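PDB 4B7O: iron-regulated outer membrane protein, which is a TonB-dependent transporter of the meningococcal outer membrane that probably imports iron, perhaps as siderophore complexes. Local coordinates for residues N219-K224 against L246-Y251; G381-H386 against G446-A451; I389-F394 against L437-K442. One frame throughout, in Å; residues are numbered along the deposited sequence.

Contact 1: N219-K224 against L246-Y251; sequences NRNDEK and LDKRSY
Strands 219-223 and 246-251 run antiparallel, 4.7 Å apart at closest approach, with hydrogen-bonded pairs Asn-219/Ser-250, Asn-221/Lys-248 and Glu-223/Leu-246 alternating with non-hydrogen-bonded pairs Arg-220/Arg-249 and Asp-222/Asp-247. They are neighbouring staves of the TonB-dependent receptor beta-barrel, joined by the long connection that follows Lys-224. Bonds run both ways in the central pair, Asn-221 N giving to Lys-248 O at 2.8 Å; towards the connection the return bond from Leu-246 N to Glu-223 O is weak.

On the face carrying Arg-220, Asp-222, Asp-247 and Arg-249 the side chains form a salt-bridge network. Arg-220 has CG anti to its own N (chi1 154°) and an extended chain, which carries NE across to Asp-247. NE meets the syn lone pair of Asp-247 OD1 at 2.8 Å, the oxygen tilted 26° from the guanidinium plane, and the carboxylate stands nearly perpendicular to that plane, at 79°. Arg-249 runs alongside Arg-220, pointing the same way, and its guanidinium also approaches this carboxylate, although the details of that second pairing are doubtful in the model. The carboxylates of Asp-222 and Asp-247 are also close, a proximity probably eased by the surrounding cations: Lys-224 NZ reaches Asp-222 OD2 at 3.0 Å from above the carboxylate plane. Beyond the pair, Arg-220 NH1 bonds to Tyr-201 OH of the preceding strand.

The other face looks onto the plug. There Lys-248, extended beyond CG, places NZ 2.9 Å from Glu-223 OE1, and Asn-101 of the plug bonds to both of these atoms, giving to the carboxylate and accepting from the ammonium group. Further along, Ser-250 OG bonds to Asp-140 OD2 while lying 3.7 Å from Asn-219 CB.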
ATOM      1  N   ASN A 219      -8.703  -2.809  18.569  1.00 34.07           N
ATOM      2  CA  ASN A 219      -9.790  -2.961  17.616  1.00 35.79           C
ATOM      3  C   ASN A 219      -9.889  -4.381  17.101  1.00 36.75           C
ATOM      4  O   ASN A 219      -8.889  -5.021  16.744  1.00 34.41           O
ATOM      5  CB  ASN A 219      -9.639  -1.993  16.433  1.00 42.30           C
ATOM      6  CG  ASN A 219     -10.987  -1.537  15.883  1.00 58.20           C
ATOM      7  OD1 ASN A 219     -11.567  -2.149  14.935  1.00 63.08           O
ATOM      8  ND2 ASN A 219     -11.523  -0.464  16.493  1.00 51.05           N
ATOM      9  N   ARG A 220     -11.095  -4.902  17.041  1.00 33.43           N
ATOM     10  CA  ARG A 220     -11.203  -6.199  16.472  1.00 36.20           C
ATOM     11  C   ARG A 220     -12.283  -6.235  15.444  1.00 36.62           C
ATOM     12  O   ARG A 220     -13.279  -5.581  15.575  1.00 40.43           O
ATOM     13  CB  ARG A 220     -11.385  -7.252  17.533  1.00 37.63           C
ATOM     14  CG  ARG A 220     -12.097  -8.484  17.021  1.00 45.65           C
ATOM     15  CD  ARG A 220     -12.179  -9.516  18.113  1.00 44.24           C
ATOM     16  NE  ARG A 220     -12.301 -10.888  17.619  1.00 48.55           N
ATOM     17  CZ  ARG A 220     -13.256 -11.735  18.029  1.00 50.79           C
ATOM     18  NH1 ARG A 220     -14.171 -11.321  18.911  1.00 43.34           N
ATOM     19  NH2 ARG A 220     -13.309 -12.985  17.560  1.00 42.38           N
ATOM     20  N   ASN A 221     -12.048  -6.958  14.366  1.00 36.93           N
ATOM     21  CA  ASN A 221     -13.055  -7.094  13.360  1.00 39.90           C
ATOM     22  C   ASN A 221     -13.159  -8.544  12.934  1.00 39.79           C
ATOM     23  O   ASN A 221     -12.230  -9.102  12.336  1.00 37.81           O
ATOM     24  CB  ASN A 221     -12.790  -6.187  12.167  1.00 41.96           C
ATOM     25  CG  ASN A 221     -13.775  -6.428  11.022  1.00 47.20           C
ATOM     26  OD1 ASN A 221     -14.934  -6.869  11.213  1.00 46.99           O
ATOM     27  ND2 ASN A 221     -13.318  -6.150   9.815  1.00 48.74           N
ATOM     28  N   ASP A 222     -14.275  -9.171  13.281  1.00 37.44           N
ATOM     29  CA  ASP A 222     -14.362 -10.588  13.044  1.00 43.06           C
ATOM     30  C   ASP A 222     -15.199 -10.896  11.829  1.00 39.68           C
ATOM     31  O   ASP A 222     -16.401 -10.720  11.831  1.00 41.61           O
ATOM     32  CB  ASP A 222     -14.920 -11.283  14.272  1.00 49.60           C
ATOM     33  CG  ASP A 222     -14.906 -12.787  14.126  1.00 59.95           C
ATOM     34  OD1 ASP A 222     -14.224 -13.283  13.195  1.00 61.88           O
ATOM     35  OD2 ASP A 222     -15.592 -13.464  14.932  1.00 65.21           O
ATOM     36  N   GLU A 223     -14.603 -11.303  10.734  1.00 38.17           N
ATOM     37  CA  GLU A 223     -15.493 -11.408   9.571  1.00 41.65           C
ATOM     38  C   GLU A 223     -15.676 -12.833   9.104  1.00 40.28           C
ATOM     39  O   GLU A 223     -14.714 -13.545   8.963  1.00 43.33           O
ATOM     40  CB  GLU A 223     -15.000 -10.546   8.411  1.00 43.11           C
ATOM     41  CG  GLU A 223     -14.944  -9.043   8.667  1.00 41.95           C
ATOM     42  CD  GLU A 223     -14.223  -8.309   7.542  1.00 50.86           C
ATOM     43  OE1 GLU A 223     -13.130  -8.804   7.137  1.00 54.05           O
ATOM     44  OE2 GLU A 223     -14.745  -7.265   7.048  1.00 50.82           O
ATOM     45  N   LYS A 224     -16.915 -13.224   8.859  1.00 42.52           N
ATOM     46  CA  LYS A 224     -17.228 -14.499   8.226  1.00 41.22           C
ATOM     47  C   LYS A 224     -17.008 -14.445   6.725  1.00 38.63           C
ATOM     48  O   LYS A 224     -16.681 -13.412   6.178  1.00 41.06           O
ATOM     49  CB  LYS A 224     -18.704 -14.887   8.450  1.00 42.79           C
ATOM     50  CG  LYS A 224     -19.096 -15.239   9.882  1.00 46.07           C
ATOM     51  CD  LYS A 224     -17.886 -15.442  10.771  1.00 48.99           C
ATOM     52  CE  LYS A 224     -18.306 -15.213  12.228  1.00 56.70           C
ATOM     53  NZ  LYS A 224     -17.132 -15.251  13.157  1.00 54.46           N
ATOM     54  N   LEU A 246     -11.771 -13.726   8.233  1.00 36.47           N
ATOM     55  CA  LEU A 246     -10.595 -13.343   8.992  1.00 35.97           C
ATOM     56  C   LEU A 246     -10.969 -12.712  10.272  1.00 38.81           C
ATOM     57  O   LEU A 246     -11.848 -11.843  10.308  1.00 40.17           O
ATOM     58  CB  LEU A 246      -9.749 -12.355   8.208  1.00 37.83           C
ATOM     59  CG  LEU A 246      -8.832 -13.004   7.148  1.00 42.08           C
ATOM     60  CD1 LEU A 246      -8.097 -11.901   6.385  1.00 45.09           C
ATOM     61  CD2 LEU A 246      -7.837 -14.020   7.725  1.00 40.82           C
ATOM     62  N   ASP A 247     -10.306 -13.142  11.332  1.00 38.45           N
ATOM     63  CA  ASP A 247     -10.411 -12.447  12.569  1.00 41.78           C
ATOM     64  C   ASP A 247      -9.235 -11.484  12.703  1.00 39.87           C
ATOM     65  O   ASP A 247      -8.135 -11.899  13.048  1.00 42.45           O
ATOM     66  CB  ASP A 247     -10.426 -13.388  13.763  1.00 42.55           C
ATOM     67  CG  ASP A 247     -10.731 -12.641  15.050  1.00 49.47           C
ATOM     68  OD1 ASP A 247     -11.450 -11.630  15.025  1.00 63.73           O
ATOM     69  OD2 ASP A 247     -10.270 -13.015  16.101  1.00 57.44           O
ATOM     70  N   LYS A 248      -9.485 -10.204  12.459  1.00 40.25           N
ATOM     71  CA  LYS A 248      -8.454  -9.147  12.444  1.00 36.61           C
ATOM     72  C   LYS A 248      -8.383  -8.443  13.772  1.00 38.13           C
ATOM     73  O   LYS A 248      -9.390  -7.978  14.302  1.00 48.75           O
ATOM     74  CB  LYS A 248      -8.824  -8.118  11.399  1.00 33.66           C
ATOM     75  CG  LYS A 248      -8.857  -8.718   9.998  1.00 37.74           C
ATOM     76  CD  LYS A 248      -9.587  -7.760   9.088  1.00 40.42           C
ATOM     77  CE  LYS A 248      -9.481  -8.184   7.657  1.00 40.75           C
ATOM     78  NZ  LYS A 248     -10.580  -7.557   6.882  1.00 42.51           N
ATOM     79  N   ARG A 249      -7.198  -8.366  14.331  1.00 37.20           N
ATOM     80  CA  ARG A 249      -7.006  -7.610  15.553  1.00 39.17           C
ATOM     81  C   ARG A 249      -5.900  -6.596  15.393  1.00 37.81           C
ATOM     82  O   ARG A 249      -4.855  -6.886  14.812  1.00 38.56           O
ATOM     83  CB  ARG A 249      -6.656  -8.543  16.683  1.00 39.95           C
ATOM     84  CG  ARG A 249      -7.873  -9.354  17.026  1.00 51.50           C
ATOM     85  CD  ARG A 249      -7.540 -10.552  17.863  1.00 48.11           C
ATOM     86  NE  ARG A 249      -8.623 -11.518  17.751  1.00 50.40           N
ATOM     87  CZ  ARG A 249      -8.622 -12.632  18.454  1.00 50.49           C
ATOM     88  NH1 ARG A 249      -7.617 -12.858  19.302  1.00 53.55           N
ATOM     89  NH2 ARG A 249      -9.600 -13.501  18.322  1.00 46.97           N
ATOM     90  N   SER A 250      -6.122  -5.405  15.895  1.00 31.37           N
ATOM     91  CA  SER A 250      -5.068  -4.447  15.895  1.00 34.54           C
ATOM     92  C   SER A 250      -5.082  -3.705  17.193  1.00 33.60           C
ATOM     93  O   SER A 250      -6.144  -3.507  17.776  1.00 34.56           O
ATOM     94  CB  SER A 250      -5.213  -3.502  14.713  1.00 33.87           C
ATOM     95  OG  SER A 250      -6.441  -2.812  14.771  1.00 32.08           O
ATOM     96  N   TYR A 251      -3.901  -3.346  17.678  1.00 34.43           N
ATOM     97  CA  TYR A 251      -3.826  -2.386  18.749  1.00 34.55           C
ATOM     98  C   TYR A 251      -2.677  -1.407  18.529  1.00 33.10           C
ATOM     99  O   TYR A 251      -1.775  -1.645  17.734  1.00 33.67           O
ATOM    100  CB  TYR A 251      -3.805  -3.090  20.096  1.00 36.36           C
ATOM    101  CG  TYR A 251      -2.499  -3.665  20.450  1.00 39.17           C
ATOM    102  CD1 TYR A 251      -1.531  -2.875  21.076  1.00 43.04           C
ATOM    103  CD2 TYR A 251      -2.229  -4.996  20.225  1.00 40.40           C
ATOM    104  CE1 TYR A 251      -0.308  -3.387  21.408  1.00 44.74           C
ATOM    105  CE2 TYR A 251      -1.021  -5.526  20.577  1.00 43.74           C
ATOM    106  CZ  TYR A 251      -0.061  -4.711  21.163  1.00 49.21           C
ATOM    107  OH  TYR A 251       1.183  -5.211  21.490  1.00 53.69           O
TER

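Contact 2: G381-H386 against G446-A451; sequences GINYRH and GAYIEA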
ATOM      1  N   GLY A 381      19.042  15.032   3.757  1.00 39.73           N
ATOM      2  CA  GLY A 381      18.931  14.027   4.751  1.00 38.80           C
ATOM      3  C   GLY A 381      19.444  12.705   4.306  1.00 35.88           C
ATOM      4  O   GLY A 381      20.067  12.580   3.234  1.00 39.42           O
ATOM      5  N   ILE A 382      19.128  11.712   5.116  1.00 36.51           N
ATOM      6  CA  ILE A 382      19.748  10.362   5.043  1.00 38.29           C
ATOM      7  C   ILE A 382      18.686   9.298   5.263  1.00 36.34           C
ATOM      8  O   ILE A 382      17.854   9.442   6.138  1.00 33.14           O
ATOM      9  CB  ILE A 382      20.761  10.207   6.209  1.00 39.89           C
ATOM     10  CG1 ILE A 382      21.907  11.185   6.039  1.00 40.62           C
ATOM     11  CG2 ILE A 382      21.377   8.818   6.229  1.00 40.37           C
ATOM     12  CD1 ILE A 382      22.789  10.757   4.875  1.00 40.35           C
ATOM     13  N   ASN A 383      18.738   8.237   4.467  1.00 43.69           N
ATOM     14  CA  ASN A 383      17.807   7.141   4.537  1.00 40.51           C
ATOM     15  C   ASN A 383      18.602   5.871   4.729  1.00 41.91           C
ATOM     16  O   ASN A 383      19.514   5.600   3.933  1.00 42.76           O
ATOM     17  CB  ASN A 383      17.071   7.007   3.209  1.00 46.55           C
ATOM     18  CG  ASN A 383      16.347   8.274   2.797  1.00 49.12           C
ATOM     19  OD1 ASN A 383      16.564   8.761   1.685  1.00 43.70           O
ATOM     20  ND2 ASN A 383      15.485   8.816   3.687  1.00 38.63           N
ATOM     21  N   TYR A 384      18.267   5.113   5.783  1.00 36.75           N
ATOM     22  CA  TYR A 384      18.815   3.767   5.974  1.00 37.96           C
ATOM     23  C   TYR A 384      17.733   2.691   6.118  1.00 38.58           C
ATOM     24  O   TYR A 384      16.864   2.771   6.984  1.00 40.46           O
ATOM     25  CB  TYR A 384      19.671   3.760   7.260  1.00 40.72           C
ATOM     26  CG  TYR A 384      20.259   2.407   7.559  1.00 43.44           C
ATOM     27  CD1 TYR A 384      21.363   1.955   6.839  1.00 46.49           C
ATOM     28  CD2 TYR A 384      19.683   1.548   8.521  1.00 44.46           C
ATOM     29  CE1 TYR A 384      21.911   0.718   7.067  1.00 46.64           C
ATOM     30  CE2 TYR A 384      20.233   0.299   8.780  1.00 45.19           C
ATOM     31  CZ  TYR A 384      21.355  -0.094   8.034  1.00 47.66           C
ATOM     32  OH  TYR A 384      21.954  -1.300   8.192  1.00 48.85           O
ATOM     33  N   ARG A 385      17.788   1.640   5.343  1.00 41.27           N
ATOM     34  CA  ARG A 385      16.853   0.552   5.612  1.00 41.85           C
ATOM     35  C   ARG A 385      17.555  -0.774   5.592  1.00 39.27           C
ATOM     36  O   ARG A 385      18.216  -1.051   4.623  1.00 46.85           O
ATOM     37  CB  ARG A 385      15.754   0.485   4.550  1.00 38.49           C
ATOM     38  CG  ARG A 385      14.633  -0.416   5.002  1.00 38.67           C
ATOM     39  CD  ARG A 385      13.450  -0.414   4.079  1.00 33.79           C
ATOM     40  NE  ARG A 385      13.842  -0.756   2.750  1.00 37.01           N
ATOM     41  CZ  ARG A 385      13.125  -0.488   1.668  1.00 32.98           C
ATOM     42  NH1 ARG A 385      11.935   0.126   1.756  1.00 31.40           N
ATOM     43  NH2 ARG A 385      13.613  -0.867   0.520  1.00 31.68           N
ATOM     44  N   HIS A 386      17.374  -1.594   6.631  1.00 41.16           N
ATOM     45  CA  HIS A 386      17.864  -2.990   6.646  1.00 37.24           C
ATOM     46  C   HIS A 386      16.740  -3.978   6.709  1.00 36.43           C
ATOM     47  O   HIS A 386      15.870  -3.929   7.631  1.00 32.63           O
ATOM     48  CB  HIS A 386      18.832  -3.221   7.838  1.00 42.60           C
ATOM     49  CG  HIS A 386      19.566  -4.547   7.781  1.00 44.25           C
ATOM     50  ND1 HIS A 386      19.051  -5.687   8.307  1.00 42.37           N
ATOM     51  CD2 HIS A 386      20.788  -4.898   7.201  1.00 44.33           C
ATOM     52  CE1 HIS A 386      19.904  -6.700   8.078  1.00 44.03           C
ATOM     53  NE2 HIS A 386      20.959  -6.218   7.393  1.00 44.25           N
ATOM     54  N   GLY A 446      20.505   6.068   1.389  1.00 42.24           N
ATOM     55  CA  GLY A 446      20.175   7.245   0.604  1.00 41.16           C
ATOM     56  C   GLY A 446      20.634   8.547   1.263  1.00 42.29           C
ATOM     57  O   GLY A 446      20.437   8.786   2.482  1.00 45.06           O
ATOM     58  N   ALA A 447      21.292   9.399   0.493  1.00 41.87           N
ATOM     59  CA  ALA A 447      21.357  10.799   0.917  1.00 39.84           C
ATOM     60  C   ALA A 447      20.793  11.640  -0.222  1.00 38.29           C
ATOM     61  O   ALA A 447      20.850  11.252  -1.396  1.00 38.04           O
ATOM     62  CB  ALA A 447      22.770  11.183   1.218  1.00 43.56           C
ATOM     63  N   TYR A 448      20.227  12.778   0.117  1.00 37.69           N
ATOM     64  CA  TYR A 448      19.587  13.569  -0.896  1.00 39.09           C
ATOM     65  C   TYR A 448      19.787  14.963  -0.477  1.00 42.17           C
ATOM     66  O   TYR A 448      19.951  15.245   0.719  1.00 42.51           O
ATOM     67  CB  TYR A 448      18.061  13.316  -0.935  1.00 42.15           C
ATOM     68  CG  TYR A 448      17.329  13.684   0.345  1.00 39.72           C
ATOM     69  CD1 TYR A 448      16.894  14.968   0.574  1.00 41.33           C
ATOM     70  CD2 TYR A 448      17.090  12.739   1.319  1.00 41.34           C
ATOM     71  CE1 TYR A 448      16.226  15.300   1.736  1.00 42.88           C
ATOM     72  CE2 TYR A 448      16.446  13.068   2.495  1.00 39.59           C
ATOM     73  CZ  TYR A 448      16.018  14.336   2.686  1.00 41.13           C
ATOM     74  OH  TYR A 448      15.385  14.646   3.844  1.00 44.09           O
ATOM     75  N   ILE A 449      19.703  15.851  -1.454  1.00 40.75           N
ATOM     76  CA  ILE A 449      19.686  17.289  -1.175  1.00 40.51           C
ATOM     77  C   ILE A 449      18.688  17.908  -2.154  1.00 41.18           C
ATOM     78  O   ILE A 449      18.647  17.532  -3.329  1.00 47.46           O
ATOM     79  CB  ILE A 449      21.120  17.899  -1.313  1.00 42.21           C
ATOM     80  CG1 ILE A 449      21.021  19.407  -1.410  1.00 45.46           C
ATOM     81  CG2 ILE A 449      21.833  17.380  -2.563  1.00 39.00           C
ATOM     82  CD1 ILE A 449      22.324  20.109  -1.189  1.00 51.63           C
ATOM     83  N   GLU A 450      17.868  18.826  -1.682  1.00 42.81           N
ATOM     84  CA  GLU A 450      16.785  19.346  -2.485  1.00 45.39           C
ATOM     85  C   GLU A 450      16.613  20.806  -2.186  1.00 47.45           C
ATOM     86  O   GLU A 450      16.589  21.214  -1.013  1.00 52.01           O
ATOM     87  CB  GLU A 450      15.485  18.625  -2.147  1.00 50.40           C
ATOM     88  CG  GLU A 450      14.346  18.886  -3.113  1.00 52.25           C
ATOM     89  CD  GLU A 450      13.100  18.053  -2.788  1.00 57.60           C
ATOM     90  OE1 GLU A 450      12.453  18.359  -1.748  1.00 53.13           O
ATOM     91  OE2 GLU A 450      12.773  17.105  -3.572  1.00 54.98           O
ATOM     92  N   ALA A 451      16.453  21.598  -3.245  1.00 46.01           N
ATOM     93  CA  ALA A 451      16.320  23.046  -3.085  1.00 46.65           C
ATOM     94  C   ALA A 451      14.917  23.527  -3.453  1.00 41.09           C
ATOM     95  O   ALA A 451      14.370  23.114  -4.464  1.00 37.35           O
ATOM     96  CB  ALA A 451      17.383  23.765  -3.925  1.00 45.12           C
TER
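Tyr-448 lays its ring over the backbone of Gly-381 on the adjoining strand. With chi1 at 62°, CB sends CG between the residue's own N and carbonyl carbon, and the ring leans across the strand boundary. CG lies 4.0 Å from Gly-381 N; farther out, CD2 comes to 3.5 Å from Gly-381 O and CE2 to 3.5 Å from Gly-381 CA. CD1 and CE1, along the other edge, also approach Gly-381 N. CZ is closer still, 3.3 Å from Gly-381 N, which sits above one ring face, displaced towards the rim. At the tip, OH bonds to Asn-367 OD1.

An aromatic ring covering a cross-strand glycine is the pattern known as aromatic rescue of glycine, here in a hydrogen-bonded pair of the antiparallel barrel wall, on the side that faces the plug. Asn-383 OD1 stands at the ring edge, 4.0 Å from Tyr-448 CD2, the amide turned only 20° from the ring plane; Arg-465 NH2 and Asn-365 OD1 hold the two ends of that amide. Asn-383 N also gives a 2.7 Å bond to Gly-446 O. On the outer face, Ile-382 CD1 touches Ala-447 CB at 3.7 Å.

Contact 3: I389-F394 against L437-K442; sequences IKPQAF and LSNPTK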
ATOM      1  N   ILE A 389      15.115 -11.535   6.030  1.00 34.44           N
ATOM      2  CA  ILE A 389      14.113 -12.572   5.940  1.00 31.70           C
ATOM      3  C   ILE A 389      14.692 -13.760   6.751  1.00 38.19           C
ATOM      4  O   ILE A 389      15.825 -14.122   6.538  1.00 35.80           O
ATOM      5  CB  ILE A 389      13.938 -12.993   4.475  1.00 28.67           C
ATOM      6  CG1 ILE A 389      13.204 -11.946   3.648  1.00 34.48           C
ATOM      7  CG2 ILE A 389      13.167 -14.245   4.345  1.00 31.44           C
ATOM      8  CD1 ILE A 389      12.811 -12.356   2.222  1.00 28.36           C
ATOM      9  N   LYS A 390      13.924 -14.338   7.686  1.00 41.13           N
ATOM     10  CA  LYS A 390      14.389 -15.414   8.611  1.00 40.68           C
ATOM     11  C   LYS A 390      13.360 -16.474   8.646  1.00 37.84           C
ATOM     12  O   LYS A 390      12.375 -16.322   9.364  1.00 44.05           O
ATOM     13  CB  LYS A 390      14.513 -14.893  10.046  1.00 41.56           C
ATOM     14  CG  LYS A 390      14.990 -13.460  10.103  1.00 43.43           C
ATOM     15  CD  LYS A 390      14.767 -12.839  11.465  1.00 42.03           C
ATOM     16  CE  LYS A 390      15.508 -11.530  11.490  1.00 38.91           C
ATOM     17  NZ  LYS A 390      15.640 -11.023  12.867  1.00 44.40           N
ATOM     18  N   PRO A 391      13.510 -17.514   7.823  1.00 37.38           N
ATOM     19  CA  PRO A 391      12.585 -18.635   7.832  1.00 39.25           C
ATOM     20  C   PRO A 391      12.851 -19.575   9.042  1.00 44.92           C
ATOM     21  O   PRO A 391      13.865 -19.426   9.720  1.00 46.76           O
ATOM     22  CB  PRO A 391      12.882 -19.327   6.521  1.00 42.02           C
ATOM     23  CG  PRO A 391      14.311 -18.994   6.222  1.00 36.75           C
ATOM     24  CD  PRO A 391      14.657 -17.740   6.934  1.00 36.46           C
ATOM     25  N   GLN A 392      11.947 -20.510   9.341  1.00 47.70           N
ATOM     26  CA  GLN A 392      12.113 -21.354  10.526  1.00 42.27           C
ATOM     27  C   GLN A 392      13.361 -22.219  10.446  1.00 43.32           C
ATOM     28  O   GLN A 392      14.117 -22.333  11.412  1.00 41.70           O
ATOM     29  CB  GLN A 392      10.895 -22.243  10.682  1.00 51.86           C
ATOM     30  CG  GLN A 392      10.844 -23.027  11.985  1.00 49.71           C
ATOM     31  CD  GLN A 392       9.411 -23.360  12.337  1.00 52.41           C
ATOM     32  OE1 GLN A 392       8.691 -22.506  12.896  1.00 51.97           O
ATOM     33  NE2 GLN A 392       8.968 -24.592  11.995  1.00 45.22           N
ATOM     34  N   ALA A 393      13.565 -22.851   9.293  1.00 42.29           N
ATOM     35  CA  ALA A 393      14.821 -23.540   9.008  1.00 41.43           C
ATOM     36  C   ALA A 393      14.973 -23.647   7.497  1.00 41.94           C
ATOM     37  O   ALA A 393      13.982 -23.584   6.766  1.00 44.75           O
ATOM     38  CB  ALA A 393      14.775 -24.919   9.621  1.00 36.59           C
ATOM     39  N   PHE A 394      16.189 -23.810   7.013  1.00 39.48           N
ATOM     40  CA  PHE A 394      16.370 -24.086   5.600  1.00 41.27           C
ATOM     41  C   PHE A 394      16.087 -25.533   5.198  1.00 44.81           C
ATOM     42  O   PHE A 394      16.240 -26.417   6.009  1.00 49.62           O
ATOM     43  CB  PHE A 394      17.740 -23.601   5.203  1.00 41.31           C
ATOM     44  CG  PHE A 394      17.898 -22.117   5.406  1.00 41.85           C
ATOM     45  CD1 PHE A 394      17.438 -21.206   4.419  1.00 36.17           C
ATOM     46  CD2 PHE A 394      18.424 -21.606   6.586  1.00 39.35           C
ATOM     47  CE1 PHE A 394      17.547 -19.841   4.602  1.00 31.73           C
ATOM     48  CE2 PHE A 394      18.528 -20.208   6.779  1.00 37.86           C
ATOM     49  CZ  PHE A 394      18.071 -19.333   5.787  1.00 34.04           C
ATOM     50  N   LEU A 437      22.751 -22.448   3.004  1.00 49.33           N
ATOM     51  CA  LEU A 437      21.909 -21.248   3.004  1.00 46.17           C
ATOM     52  C   LEU A 437      21.911 -20.471   4.309  1.00 40.90           C
ATOM     53  O   LEU A 437      21.915 -21.057   5.349  1.00 43.43           O
ATOM     54  CB  LEU A 437      20.501 -21.659   2.656  1.00 41.71           C
ATOM     55  CG  LEU A 437      20.253 -21.720   1.161  1.00 45.57           C
ATOM     56  CD1 LEU A 437      21.500 -21.879   0.281  1.00 45.51           C
ATOM     57  CD2 LEU A 437      19.229 -22.788   0.882  1.00 36.11           C
ATOM     58  N   SER A 438      21.980 -19.146   4.223  1.00 44.90           N
ATOM     59  CA  SER A 438      21.715 -18.290   5.381  1.00 46.95           C
ATOM     60  C   SER A 438      20.566 -17.272   5.082  1.00 48.85           C
ATOM     61  O   SER A 438      19.929 -17.278   3.994  1.00 47.60           O
ATOM     62  CB  SER A 438      22.999 -17.595   5.832  1.00 46.84           C
ATOM     63  OG  SER A 438      23.563 -16.939   4.738  1.00 53.11           O
ATOM     64  N   ASN A 439      20.292 -16.416   6.057  1.00 44.06           N
ATOM     65  CA  ASN A 439      19.232 -15.440   5.945  1.00 44.13           C
ATOM     66  C   ASN A 439      19.554 -14.317   4.964  1.00 45.55           C
ATOM     67  O   ASN A 439      20.500 -13.543   5.192  1.00 47.38           O
ATOM     68  CB  ASN A 439      19.021 -14.822   7.302  1.00 37.87           C
ATOM     69  CG  ASN A 439      18.284 -15.739   8.216  1.00 35.76           C
ATOM     70  OD1 ASN A 439      17.924 -16.848   7.813  1.00 35.33           O
ATOM     71  ND2 ASN A 439      17.999 -15.278   9.419  1.00 31.51           N
ATOM     72  N   PRO A 440      18.736 -14.175   3.922  1.00 39.27           N
ATOM     73  CA  PRO A 440      18.905 -13.121   2.930  1.00 40.07           C
ATOM     74  C   PRO A 440      18.684 -11.793   3.574  1.00 40.04           C
ATOM     75  O   PRO A 440      17.874 -11.696   4.511  1.00 41.94           O
ATOM     76  CB  PRO A 440      17.808 -13.401   1.918  1.00 40.04           C
ATOM     77  CG  PRO A 440      17.324 -14.791   2.239  1.00 42.48           C
ATOM     78  CD  PRO A 440      17.474 -14.882   3.727  1.00 42.63           C
ATOM     79  N   THR A 441      19.471 -10.801   3.154  1.00 39.90           N
ATOM     80  CA  THR A 441      19.298  -9.447   3.654  1.00 43.40           C
ATOM     81  C   THR A 441      19.478  -8.372   2.550  1.00 43.25           C
ATOM     82  O   THR A 441      19.944  -8.650   1.445  1.00 42.45           O
ATOM     83  CB  THR A 441      20.279  -9.134   4.786  1.00 43.20           C
ATOM     84  OG1 THR A 441      21.569  -8.996   4.219  1.00 45.27           O
ATOM     85  CG2 THR A 441      20.310 -10.227   5.827  1.00 41.26           C
ATOM     86  N   LYS A 442      19.128  -7.135   2.878  1.00 41.17           N
ATOM     87  CA  LYS A 442      19.217  -6.028   1.912  1.00 37.82           C
ATOM     88  C   LYS A 442      19.346  -4.764   2.698  1.00 38.17           C
ATOM     89  O   LYS A 442      18.549  -4.520   3.615  1.00 38.77           O
ATOM     90  CB  LYS A 442      18.006  -5.948   1.002  1.00 38.44           C
ATOM     91  CG  LYS A 442      18.229  -4.957  -0.136  1.00 43.82           C
ATOM     92  CD  LYS A 442      17.138  -5.055  -1.177  1.00 38.40           C
ATOM     93  CE  LYS A 442      15.995  -4.127  -0.818  1.00 40.46           C
ATOM     94  NZ  LYS A 442      14.944  -4.260  -1.862  1.00 36.12           N
TER
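Phe-394 rests one face of its ring on Leu-437 and brings an edge up to Asn-439. Leu-437 CB makes a CH-pi contact 4.0 Å from the ring centroid, 28° off the normal, while Ser-438 N lies over the same ring towards its rim. Asn-439 OD1 approaches near the ring plane, 3.2 Å from Phe-394 CZ, with ring and amide turned 50° apart. The same amide fits against Lys-390 and Pro-391: OD1 is 3.5 Å from Pro-391 CD, and ND2 lies 3.6 Å from Lys-390 CB. A chi2 of 0° accounts for this division, turning OD1 back over its own CA, towards the phenyl ring, and ND2 outward along the lysine.

Here barrel strands 376-391 and 441-455 give way to the long loop between them, which contains helix 423-434, and the antiparallel pairing fades. Ile-389 N still gives a bond to Pro-440 O at 3.2 Å. No N-H can answer from a proline, and its CD sits 3.3 Å from Ile-389 O instead.

Farther out, Glu-388 OE2 accepts from Asn-439 ND2 and so fixes the rotation of the amide. Lys-472 on the next strand bonds to Ser-438 OG, and Thr-519 packs against both Ile-389 and Pro-440.

Contacts 2 and 3 hold the same two strands, 376-391 and 441-455, contact 3 being nested in the loop that contact 2 closes; they meet where His-386 NE2 packs 4.0 Å from Thr-441 CB. Contact 1 joins another strand pair, across the chain's centre from contact 2, their own centres about 37 Å apart. Contact 2 is the buried one, its inner face made of glycine, ring and amide. Contacts 1 and 3 are only partly buried and lie at strand ends, yet differ: contact 1 keeps a paired ladder, with a salt-bridge network on one face and a mostly polar second face, whereas contact 3 retains one backbone bond and relies on proline, phenyl and amide packing.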